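Local coordinates for segregation and condensation protein A (Thermococcus onnurineus, PDB 6IVH), which serves as the kleisin subunit of an archaeal Smc-based condensin, probably bridging Smc proteins in chromosome organisation, and is represented here by its N-terminal domain, at residues L15-L18 and V19-K23; L34-K37 and Y38-L42; D109-D112 and A113-A117. All coordinates share one frame; numbering follows the deposited sequence.

Contact 1 of 3, residues L15-L18 and V19-K23; sequences LLQL and VQMGK
Gln17 and Met21, a selenomethionine, cross at the surface: the Gln17 amide nitrogen NE2 comes within 3.2 Å of Met21 CG. The Gln17 chain places it there by leaving CB with CG anti to the backbone N (chi1 -175°) and then bending at chi2, which swings the amide round the helix surface to Met21. Further round, Leu18 CD2 lies 3.7 Å from Lys23 CD, so one methylene of the lysine rests against one leucine methyl while NZ runs on away from the helix.

Apolar groups also pack on carbonyl oxygens one turn back: Val19 CG2 is 3.4 Å from Leu15 O, and Gln20 CB is 3.2 Å from Leu16 O.

The backbone bonds change in character toward the helix end. Val19 N to Leu15 O and Gln20 N to Leu16 O continue the i to i+4 ladder. Met21 N reaches Gln17 O at 3.1 Å from above the carbonyl plane, 43° out of it, and Met21 is the first residue to leave helical geometry.

Leu15 and Leu18 face inward onto Leu34 of helix 31-47, and Leu15, Leu16 and Val19 touch Phe107 of helix 107-120.

Gly22, with positive phi (63°), turns the chain: its N bonds to Val19 O at 3.0 Å, and Lys23 N bonds to Leu18 O at 2.9 Å. These two bonds, the 6→1 bond of Lys23 enclosing the 5→2 bond of Gly22, make the Schellman motif, with Gly22 as C-prime residue, that closes helix 11-20.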
loop_
_atom_site.group_PDB
_atom_site.type_symbol
_atom_site.label_atom_id
_atom_site.label_comp_id
_atom_site.label_asym_id
_atom_site.label_seq_id
_atom_site.Cartn_x
_atom_site.Cartn_y
_atom_site.Cartn_z
ATOM N N LEU A 15 0.715 4.165 5.150
ATOM C CA LEU A 15 0.320 2.879 5.715
ATOM C C LEU A 15 0.211 2.949 7.233
ATOM O O LEU A 15 -0.731 2.398 7.816
ATOM C CB LEU A 15 1.309 1.794 5.288
ATOM C CG LEU A 15 1.320 1.457 3.793
ATOM C CD1 LEU A 15 2.570 0.677 3.417
ATOM C CD2 LEU A 15 0.064 0.679 3.418
ATOM N N LEU A 16 1.155 3.633 7.891
ATOM C CA LEU A 16 1.117 3.737 9.350
ATOM C C LEU A 16 -0.106 4.515 9.826
ATOM O O LEU A 16 -0.723 4.158 10.839
ATOM C CB LEU A 16 2.396 4.391 9.879
ATOM C CG LEU A 16 3.687 3.579 9.843
ATOM C CD1 LEU A 16 4.865 4.402 10.332
ATOM C CD2 LEU A 16 3.518 2.348 10.695
ATOM N N GLN A 17 -0.457 5.596 9.128
ATOM C CA GLN A 17 -1.619 6.389 9.515
ATOM C C GLN A 17 -2.915 5.612 9.315
ATOM O O GLN A 17 -3.899 5.847 10.027
ATOM C CB GLN A 17 -1.642 7.699 8.720
ATOM C CG GLN A 17 -2.749 8.685 9.128
ATOM C CD GLN A 17 -4.040 8.502 8.345
ATOM O OE1 GLN A 17 -4.047 7.935 7.248
ATOM N NE2 GLN A 17 -5.141 8.986 8.907
ATOM N N LEU A 18 -2.939 4.697 8.344
ATOM C CA LEU A 18 -4.082 3.801 8.201
ATOM C C LEU A 18 -4.156 2.830 9.370
ATOM O O LEU A 18 -5.243 2.542 9.882
ATOM C CB LEU A 18 -3.997 3.037 6.877
ATOM C CG LEU A 18 -4.191 3.828 5.579
ATOM C CD1 LEU A 18 -3.960 2.934 4.369
ATOM C CD2 LEU A 18 -5.579 4.440 5.540
ATOM N N VAL A 19 -3.006 2.316 9.807
ATOM C CA VAL A 19 -2.975 1.449 10.979
ATOM C C VAL A 19 -3.314 2.243 12.235
ATOM O O VAL A 19 -4.148 1.828 13.048
ATOM C CB VAL A 19 -1.602 0.768 11.101
ATOM C CG1 VAL A 19 -1.488 0.040 12.429
ATOM C CG2 VAL A 19 -1.376 -0.185 9.940
ATOM N N GLN A 20 -2.678 3.405 12.404
ATOM C CA GLN A 20 -2.797 4.149 13.654
ATOM C C GLN A 20 -4.199 4.717 13.852
ATOM O O GLN A 20 -4.623 4.922 14.996
ATOM C CB GLN A 20 -1.746 5.260 13.693
ATOM C CG GLN A 20 -1.712 6.054 14.983
ATOM C CD GLN A 20 -2.469 7.362 14.875
ATOM O OE1 GLN A 20 -2.618 7.917 13.785
ATOM N NE2 GLN A 20 -2.958 7.858 16.004
HETATM N N MSE A 21 -4.932 4.967 12.771
HETATM C CA MSE A 21 -6.297 5.474 12.881
HETATM C C MSE A 21 -7.314 4.337 12.873
HETATM O O MSE A 21 -8.513 4.567 12.722
HETATM C CB MSE A 21 -6.595 6.468 11.754
HETATM C CG MSE A 21 -5.767 7.740 11.835
HETATM SE SE MSE A 21 -5.803 8.552 13.610
HETATM C CE MSE A 21 -6.302 10.359 13.108
ATOM N N GLY A 22 -6.825 3.112 13.052
ATOM C CA GLY A 22 -7.699 1.956 13.125
ATOM C C GLY A 22 -8.487 1.675 11.867
ATOM O O GLY A 22 -9.615 1.178 11.951
ATOM N N LYS A 23 -7.930 1.984 10.696
ATOM C CA LYS A 23 -8.612 1.714 9.438
ATOM C C LYS A 23 -8.311 0.332 8.878
ATOM O O LYS A 23 -9.118 -0.195 8.104
ATOM C CB LYS A 23 -8.246 2.772 8.393
ATOM C CG LYS A 23 -8.961 4.099 8.579
ATOM C CD LYS A 23 -8.778 4.994 7.364
ATOM C CE LYS A 23 -9.614 6.260 7.473
ATOM N NZ LYS A 23 -11.070 5.966 7.604
#

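Contact 2 of 3, residues L34-K37 and Y38-L42; sequences LTEK and YIERL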
loop_
_atom_site.group_PDB
_atom_site.type_symbol
_atom_site.label_atom_id
_atom_site.label_comp_id
_atom_site.label_asym_id
_atom_site.label_seq_id
_atom_site.Cartn_x
_atom_site.Cartn_y
_atom_site.Cartn_z
ATOM N N LEU A 34 -7.232 -2.777 1.260
ATOM C CA LEU A 34 -6.176 -1.839 1.632
ATOM C C LEU A 34 -5.797 -0.927 0.472
ATOM O O LEU A 34 -5.411 0.227 0.697
ATOM C CB LEU A 34 -4.948 -2.606 2.129
ATOM C CG LEU A 34 -3.721 -1.855 2.666
ATOM C CD1 LEU A 34 -2.754 -1.435 1.559
ATOM C CD2 LEU A 34 -4.144 -0.655 3.496
ATOM N N THR A 35 -5.896 -1.421 -0.764
ATOM C CA THR A 35 -5.407 -0.662 -1.910
ATOM C C THR A 35 -6.171 0.647 -2.080
ATOM O O THR A 35 -5.567 1.712 -2.250
ATOM C CB THR A 35 -5.498 -1.511 -3.177
ATOM O OG1 THR A 35 -4.710 -2.697 -3.008
ATOM C CG2 THR A 35 -4.980 -0.732 -4.378
ATOM N N GLU A 36 -7.503 0.593 -2.027
ATOM C CA GLU A 36 -8.273 1.815 -2.226
ATOM C C GLU A 36 -8.190 2.738 -1.016
ATOM O O GLU A 36 -8.260 3.961 -1.170
ATOM C CB GLU A 36 -9.731 1.485 -2.557
ATOM C CG GLU A 36 -10.551 2.680 -3.064
ATOM C CD GLU A 36 -10.001 3.289 -4.350
ATOM O OE1 GLU A 36 -9.275 2.586 -5.084
ATOM O OE2 GLU A 36 -10.306 4.469 -4.626
ATOM N N LYS A 37 -8.036 2.181 0.190
ATOM C CA LYS A 37 -7.798 3.024 1.360
ATOM C C LYS A 37 -6.492 3.796 1.215
ATOM O O LYS A 37 -6.406 4.969 1.600
ATOM C CB LYS A 37 -7.779 2.175 2.632
ATOM C CG LYS A 37 -9.089 1.468 2.943
ATOM C CD LYS A 37 -9.018 0.763 4.291
ATOM C CE LYS A 37 -10.296 -0.006 4.591
ATOM N NZ LYS A 37 -10.409 -1.237 3.765
ATOM N N TYR A 38 -5.463 3.151 0.659
ATOM C CA TYR A 38 -4.213 3.846 0.372
ATOM C C TYR A 38 -4.424 4.949 -0.657
ATOM O O TYR A 38 -3.903 6.060 -0.506
ATOM C CB TYR A 38 -3.163 2.848 -0.118
ATOM C CG TYR A 38 -1.818 3.459 -0.445
ATOM C CD1 TYR A 38 -1.545 3.957 -1.714
ATOM C CD2 TYR A 38 -0.815 3.523 0.512
ATOM C CE1 TYR A 38 -0.314 4.513 -2.013
ATOM C CE2 TYR A 38 0.415 4.076 0.223
ATOM C CZ TYR A 38 0.662 4.568 -1.040
ATOM O OH TYR A 38 1.890 5.119 -1.328
ATOM N N ILE A 39 -5.183 4.657 -1.714
ATOM C CA ILE A 39 -5.432 5.654 -2.750
ATOM C C ILE A 39 -6.304 6.781 -2.209
ATOM O O ILE A 39 -6.100 7.955 -2.544
ATOM C CB ILE A 39 -6.061 4.985 -3.985
ATOM C CG1 ILE A 39 -5.048 4.040 -4.641
ATOM C CG2 ILE A 39 -6.562 6.029 -4.970
ATOM C CD1 ILE A 39 -5.579 3.325 -5.867
ATOM N N GLU A 40 -7.287 6.444 -1.369
ATOM C CA GLU A 40 -8.101 7.473 -0.726
ATOM C C GLU A 40 -7.224 8.465 0.024
ATOM O O GLU A 40 -7.321 9.680 -0.186
ATOM C CB GLU A 40 -9.116 6.835 0.226
ATOM C CG GLU A 40 -10.293 6.147 -0.454
ATOM C CD GLU A 40 -11.183 5.406 0.531
ATOM O OE1 GLU A 40 -11.164 5.752 1.732
ATOM O OE2 GLU A 40 -11.900 4.475 0.104
ATOM N N ARG A 41 -6.348 7.959 0.894
ATOM C CA ARG A 41 -5.471 8.840 1.660
ATOM C C ARG A 41 -4.486 9.563 0.753
ATOM O O ARG A 41 -4.195 10.746 0.966
ATOM C CB ARG A 41 -4.729 8.041 2.732
ATOM C CG ARG A 41 -3.725 8.854 3.526
ATOM C CD ARG A 41 -4.427 9.852 4.436
ATOM N NE ARG A 41 -3.507 10.429 5.410
ATOM C CZ ARG A 41 -3.792 11.469 6.185
ATOM N NH1 ARG A 41 -4.978 12.057 6.104
ATOM N NH2 ARG A 41 -2.886 11.923 7.040
ATOM N N LEU A 42 -3.967 8.872 -0.265
ATOM C CA LEU A 42 -3.061 9.517 -1.212
ATOM C C LEU A 42 -3.744 10.677 -1.922
ATOM O O LEU A 42 -3.117 11.707 -2.194
ATOM C CB LEU A 42 -2.551 8.497 -2.227
ATOM C CG LEU A 42 -1.520 9.015 -3.227
ATOM C CD1 LEU A 42 -0.289 9.519 -2.495
ATOM C CD2 LEU A 42 -1.154 7.933 -4.228
#
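The carboxylate of Glu36 turns one face to the side chain of Ile39, one helical turn along the solvent side of helix 31-47, in a helical domain of the kleisin family. OE1 stands 3.8 Å from Ile39 CD1, and OE2 lies 4.1 Å from Ile39 CG2, so the two branches of the isoleucine lie against the two oxygens. The second carboxylate, that of Glu40, is tilted 62° from the first and sends OE2 to 3.9 Å from Glu36 CG; the charged ends stay apart, with 5.0 Å between Glu36 OE2 and Glu40 OE2. With both branches of Ile39 cut back to an alanine here, the Glu36 carboxylate would probably lose its apolar neighbour and be freer to turn.

The ring of Tyr38 departs from this surface: with CG anti to the backbone N (chi1 -180°) it enters the interior, touching Ile14 of helix 11-20 and Ala59 and Leu63 of helix 54-72, and its OH is hydrogen-bonded to Ala56 O. Thr35 OG1 is likewise satisfied inside, by Ile31 O and Leu63 O, while the Arg41 guanidinium makes a salt bridge with Glu44.

Four i to i+4 backbone bonds, from Tyr38 N, Ile39 N, Glu40 N and Arg41 N, hold the turns in place. Glu40 N bonds to Glu36 O at 2.7 Å, and the same oxygen is approached by Glu40 CG at 3.1 Å.

Contact 3 of 3, residues D109-D112 and A113-A117; sequences DLLD and ALMDA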
loop_
_atom_site.group_PDB
_atom_site.type_symbol
_atom_site.label_atom_id
_atom_site.label_comp_id
_atom_site.label_asym_id
_atom_site.label_seq_id
_atom_site.Cartn_x
_atom_site.Cartn_y
_atom_site.Cartn_z
ATOM N N ASP A 109 4.802 -8.131 6.886
ATOM C CA ASP A 109 4.914 -8.863 5.626
ATOM C C ASP A 109 4.607 -7.964 4.435
ATOM O O ASP A 109 5.317 -8.003 3.422
ATOM C CB ASP A 109 3.988 -10.080 5.635
ATOM C CG ASP A 109 4.589 -11.266 6.363
ATOM O OD1 ASP A 109 5.818 -11.469 6.258
ATOM O OD2 ASP A 109 3.833 -12.001 7.035
ATOM N N LEU A 110 3.550 -7.150 4.534
ATOM C CA LEU A 110 3.220 -6.229 3.449
ATOM C C LEU A 110 4.320 -5.188 3.269
ATOM O O LEU A 110 4.668 -4.831 2.138
ATOM C CB LEU A 110 1.870 -5.560 3.725
ATOM C CG LEU A 110 1.016 -5.042 2.559
ATOM C CD1 LEU A 110 -0.379 -4.701 3.042
ATOM C CD2 LEU A 110 1.621 -3.828 1.887
ATOM N N LEU A 111 4.881 -4.699 4.379
ATOM C CA LEU A 111 5.993 -3.756 4.314
ATOM C C LEU A 111 7.165 -4.342 3.535
ATOM O O LEU A 111 7.759 -3.663 2.688
ATOM C CB LEU A 111 6.418 -3.372 5.735
ATOM C CG LEU A 111 5.923 -2.063 6.352
ATOM C CD1 LEU A 111 6.721 -0.869 5.890
ATOM C CD2 LEU A 111 4.455 -1.852 6.035
ATOM N N ASP A 112 7.507 -5.606 3.801
ATOM C CA ASP A 112 8.584 -6.257 3.060
ATOM C C ASP A 112 8.184 -6.516 1.613
ATOM O O ASP A 112 8.987 -6.312 0.696
ATOM C CB ASP A 112 8.983 -7.565 3.747
ATOM C CG ASP A 112 9.975 -7.356 4.877
ATOM O OD1 ASP A 112 9.536 -7.149 6.030
ATOM O OD2 ASP A 112 11.196 -7.399 4.613
ATOM N N ALA A 113 6.945 -6.962 1.389
ATOM C CA ALA A 113 6.492 -7.240 0.030
ATOM C C ALA A 113 6.454 -5.972 -0.815
ATOM O O ALA A 113 6.836 -5.991 -1.992
ATOM C CB ALA A 113 5.116 -7.905 0.060
ATOM N N LEU A 114 6.002 -4.857 -0.234
ATOM C CA LEU A 114 5.908 -3.622 -1.006
ATOM C C LEU A 114 7.285 -3.018 -1.258
ATOM O O LEU A 114 7.576 -2.571 -2.374
ATOM C CB LEU A 114 4.995 -2.624 -0.291
ATOM C CG LEU A 114 4.911 -1.223 -0.890
ATOM C CD1 LEU A 114 4.386 -1.282 -2.309
ATOM C CD2 LEU A 114 4.028 -0.322 -0.045
HETATM N N MSE A 115 8.144 -2.998 -0.243
HETATM C CA MSE A 115 9.492 -2.447 -0.391
HETATM C C MSE A 115 10.362 -3.286 -1.324
HETATM O O MSE A 115 11.267 -2.760 -1.974
HETATM C CB MSE A 115 10.174 -2.315 0.974
HETATM C CG MSE A 115 10.509 -0.883 1.384
HETATM SE SE MSE A 115 9.010 0.352 1.230
HETATM C CE MSE A 115 8.102 -0.034 2.907
ATOM N N ASP A 116 10.095 -4.593 -1.389
ATOM C CA ASP A 116 10.794 -5.427 -2.362
ATOM C C ASP A 116 10.348 -5.100 -3.781
ATOM O O ASP A 116 11.168 -5.081 -4.708
ATOM C CB ASP A 116 10.567 -6.909 -2.058
ATOM C CG ASP A 116 11.573 -7.461 -1.061
ATOM O OD1 ASP A 116 12.620 -6.814 -0.845
ATOM O OD2 ASP A 116 11.317 -8.547 -0.499
ATOM N N ALA A 117 9.054 -4.833 -3.970
ATOM C CA ALA A 117 8.569 -4.442 -5.287
ATOM C C ALA A 117 9.007 -3.030 -5.649
ATOM O O ALA A 117 9.241 -2.737 -6.827
ATOM C CB ALA A 117 7.046 -4.557 -5.345
#
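Leu111 and Met115, a selenomethionine, lie side by side and point the same way, with Leu111 CD1 3.4 Å from Met115 CE. This is i to i+4 packing along helix 107-120, the last modelled helix of the domain, in a region predicted to be coiled coil from residue 111 onward. The selenomethionine chain bends at both chi2 (51°) and chi3 (82°), which folds the terminal methyl back over the preceding turn, where it also comes within 3.7 Å of Leu111 O. A second apolar pair, on the neighbouring side of the helix, crosses obliquely: Leu110 CD2 rests 4.2 Å from Leu114 CB.

Beneath these side chains, four backbone bonds set their spacing. Ala113 N binds Asp109 O, Leu114 N binds Leu110 O at 2.7 Å, Met115 N binds Leu111 O at 3.0 Å, and Asp116 N binds Asp112 O.

The apolar side is pressed into the domain. Leu111 and Met115 touch Val12 of helix 11-20, Leu114 packs on Leu15 there and on Ala59 and Ile62 of helix 54-72, and Leu110 and Ala113 meet Tyr105 of strand 104-105. Asp109, near the start of the helix, is fixed from outside by a hydrogen bond between its OD2 and Thr106 OG1.

The outer side carries acids. Asp112 OD2 and Asp116 OD2 are 5.2 Å apart, like charges whose mutual repulsion is probably eased by solvent, both residues being exposed, and Asp116 CG sits 3.3 Å from the carbonyl oxygen of Asp112.

Overall arrangement
Contact 1 and contact 2 belong to successive helices that touch directly, through their leucines and where Gln17 lies against Arg41. Contact 3 joins them through contact 1, since Leu15 meets Leu111 and Leu114; contacts 2 and 3 stand on opposite sides of the chain's centre without touching. All three are partly buried, and contact 1 is the most exposed, with Leu16 and Met21 on its surface. The chemistry differs with place. Contact 1, at a helix end, is ruled by backbone capping; contact 2, nearest the centre of the chain, buries the Thr35 and Tyr38 hydroxyls, held by backbone carbonyls of its own helix and of helix 54-72; contact 3 relies chiefly on apolar packing, with acids outside.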